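Local coordinates for 39 kDa initiator binding protein (Trichomonas vaginalis, PDB 1Q89) that probably binds the initiator element of core promoters, this chain being the C-terminal part of the protein without the N-terminal initiator-binding domain, at residues A[133-138]-A[147-152]. Numbering follows the deposited sequence.
Sequences PQAEKN and SGWFDQ
One face of the Trp149 indole has Glu136 CA above it, 4.2 Å from the ring plane and offset toward the rim. Glu136 CB comes in obliquely, 4.0 Å from Trp149 NE1, and Glu136 CG lies 4.1 Å from Trp149 CZ2. The methyl of Ala135 approaches obliquely and meets Trp149 CB at 3.9 Å. CG of Trp149 stands between its own backbone N and carbonyl carbon (chi1 67°), turning the indole against the 133-138 loop. The extended Glu136 side chain crosses the indole at a slant; carboxylate and ring planes are 20° apart, but the carboxylate lies beyond the ring contact and does not stack. Strand 147-150 is an outermost strand of the five-stranded antiparallel sheet. It pairs with strand 157-162, where Trp149 also packs on Ile159 and Lys161. The loop after helix 111-122 packs against the indole at this sheet margin; Trp149 is buried, while Glu136 on the loop side is exposed. Ala139, from the same loop, also touches the Trp149 side chain. Past the strand end, the bent Gln152 side chain brings NE2 to 3.5 Å from Pro133 CA. No hydrogen bond joins the two segments. Pro133 also rests on Ala86 and Pro87.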
loop_
_atom_site.group_PDB
_atom_site.type_symbol
_atom_site.label_atom_id
_atom_site.label_comp_id
_atom_site.label_asym_id
_atom_site.label_seq_id
_atom_site.Cartn_x
_atom_site.Cartn_y
_atom_site.Cartn_z
ATOM N N PRO A 133 0.988 12.337 -2.947
ATOM C CA PRO A 133 1.798 12.901 -1.865
ATOM C C PRO A 133 1.069 14.085 -1.243
ATOM O O PRO A 133 0.102 14.598 -1.808
ATOM C CB PRO A 133 3.079 13.322 -2.577
ATOM C CG PRO A 133 3.198 12.317 -3.651
ATOM C CD PRO A 133 1.785 12.237 -4.182
ATOM N N GLN A 134 1.532 14.526 -0.083
ATOM C CA GLN A 134 0.884 15.643 0.583
ATOM C C GLN A 134 -0.554 15.247 0.910
ATOM O O GLN A 134 -1.410 16.105 1.121
ATOM C CB GLN A 134 0.891 16.891 -0.317
ATOM C CG GLN A 134 1.901 17.972 0.077
ATOM C CD GLN A 134 3.346 17.598 -0.229
ATOM O OE1 GLN A 134 4.276 18.287 0.199
ATOM N NE2 GLN A 134 3.541 16.515 -0.978
ATOM N N ALA A 135 -0.815 13.942 0.939
ATOM C CA ALA A 135 -2.148 13.437 1.253
ATOM C C ALA A 135 -2.438 13.726 2.720
ATOM O O ALA A 135 -3.587 13.690 3.165
ATOM C CB ALA A 135 -2.225 11.933 0.987
ATOM N N GLU A 136 -1.375 14.012 3.464
ATOM C CA GLU A 136 -1.480 14.323 4.880
ATOM C C GLU A 136 -1.848 15.793 5.077
ATOM O O GLU A 136 -2.675 16.118 5.923
ATOM C CB GLU A 136 -0.157 14.015 5.581
ATOM C CG GLU A 136 -0.164 14.285 7.073
ATOM C CD GLU A 136 1.185 14.032 7.707
ATOM O OE1 GLU A 136 1.320 14.250 8.929
ATOM O OE2 GLU A 136 2.112 13.613 6.982
ATOM N N LYS A 137 -1.237 16.680 4.298
ATOM C CA LYS A 137 -1.529 18.099 4.415
ATOM C C LYS A 137 -2.998 18.374 4.138
ATOM O O LYS A 137 -3.517 19.421 4.517
ATOM C CB LYS A 137 -0.659 18.913 3.451
ATOM C CG LYS A 137 0.765 19.166 3.942
ATOM C CD LYS A 137 1.500 20.159 3.041
ATOM C CE LYS A 137 2.873 20.517 3.597
ATOM N NZ LYS A 137 3.616 21.446 2.703
ATOM N N ASN A 138 -3.668 17.438 3.475
ATOM C CA ASN A 138 -5.087 17.593 3.163
ATOM C C ASN A 138 -5.943 16.882 4.202
ATOM O O ASN A 138 -7.152 17.106 4.291
ATOM C CB ASN A 138 -5.404 17.024 1.779
ATOM C CG ASN A 138 -4.773 17.822 0.668
ATOM O OD1 ASN A 138 -4.940 19.038 0.601
ATOM N ND2 ASN A 138 -4.046 17.146 -0.215
ATOM N N SER A 147 -10.035 9.098 5.753
ATOM C CA SER A 147 -8.911 9.233 4.837
ATOM C C SER A 147 -7.794 8.282 5.246
ATOM O O SER A 147 -7.409 8.229 6.411
ATOM C CB SER A 147 -8.397 10.676 4.842
ATOM O OG SER A 147 -7.520 10.924 3.755
ATOM N N GLY A 148 -7.285 7.524 4.281
ATOM C CA GLY A 148 -6.217 6.583 4.560
ATOM C C GLY A 148 -5.094 6.773 3.570
ATOM O O GLY A 148 -5.325 6.813 2.362
ATOM N N TRP A 149 -3.876 6.905 4.076
ATOM C CA TRP A 149 -2.709 7.098 3.221
ATOM C C TRP A 149 -1.503 6.421 3.864
ATOM O O TRP A 149 -1.511 6.122 5.057
ATOM C CB TRP A 149 -2.440 8.601 3.039
ATOM C CG TRP A 149 -2.002 9.303 4.307
ATOM C CD1 TRP A 149 -0.724 9.469 4.750
ATOM C CD2 TRP A 149 -2.854 9.858 5.324
ATOM N NE1 TRP A 149 -0.722 10.088 5.981
ATOM C CE2 TRP A 149 -2.013 10.338 6.354
ATOM C CE3 TRP A 149 -4.241 9.995 5.461
ATOM C CZ2 TRP A 149 -2.523 10.942 7.515
ATOM C CZ3 TRP A 149 -4.742 10.594 6.613
ATOM C CH2 TRP A 149 -3.884 11.062 7.623
ATOM N N PHE A 150 -0.473 6.168 3.069
ATOM C CA PHE A 150 0.729 5.546 3.587
ATOM C C PHE A 150 1.737 6.622 3.941
ATOM O O PHE A 150 2.026 7.507 3.135
ATOM C CB PHE A 150 1.321 4.593 2.556
ATOM C CG PHE A 150 0.644 3.252 2.499
ATOM C CD1 PHE A 150 1.028 2.221 3.368
ATOM C CD2 PHE A 150 -0.342 2.999 1.550
ATOM C CE1 PHE A 150 0.444 0.953 3.282
ATOM C CE2 PHE A 150 -0.928 1.741 1.457
ATOM C CZ PHE A 150 -0.535 0.709 2.326
ATOM N N ASP A 151 2.251 6.546 5.162
ATOM C CA ASP A 151 3.228 7.501 5.663
ATOM C C ASP A 151 4.388 7.658 4.677
ATOM O O ASP A 151 4.923 6.676 4.164
ATOM C CB ASP A 151 3.760 7.019 7.009
ATOM C CG ASP A 151 4.594 8.056 7.704
ATOM O OD1 ASP A 151 5.381 8.740 7.011
ATOM O OD2 ASP A 151 4.472 8.181 8.945
ATOM N N GLN A 152 4.793 8.900 4.442
ATOM C CA GLN A 152 5.869 9.190 3.508
ATOM C C GLN A 152 7.256 8.738 3.962
ATOM O O GLN A 152 8.045 8.266 3.145
ATOM C CB GLN A 152 5.885 10.690 3.194
ATOM C CG GLN A 152 5.955 11.019 1.711
ATOM C CD GLN A 152 4.771 10.457 0.930
ATOM O OE1 GLN A 152 4.604 9.239 0.823
ATOM N NE2 GLN A 152 3.937 11.348 0.391
#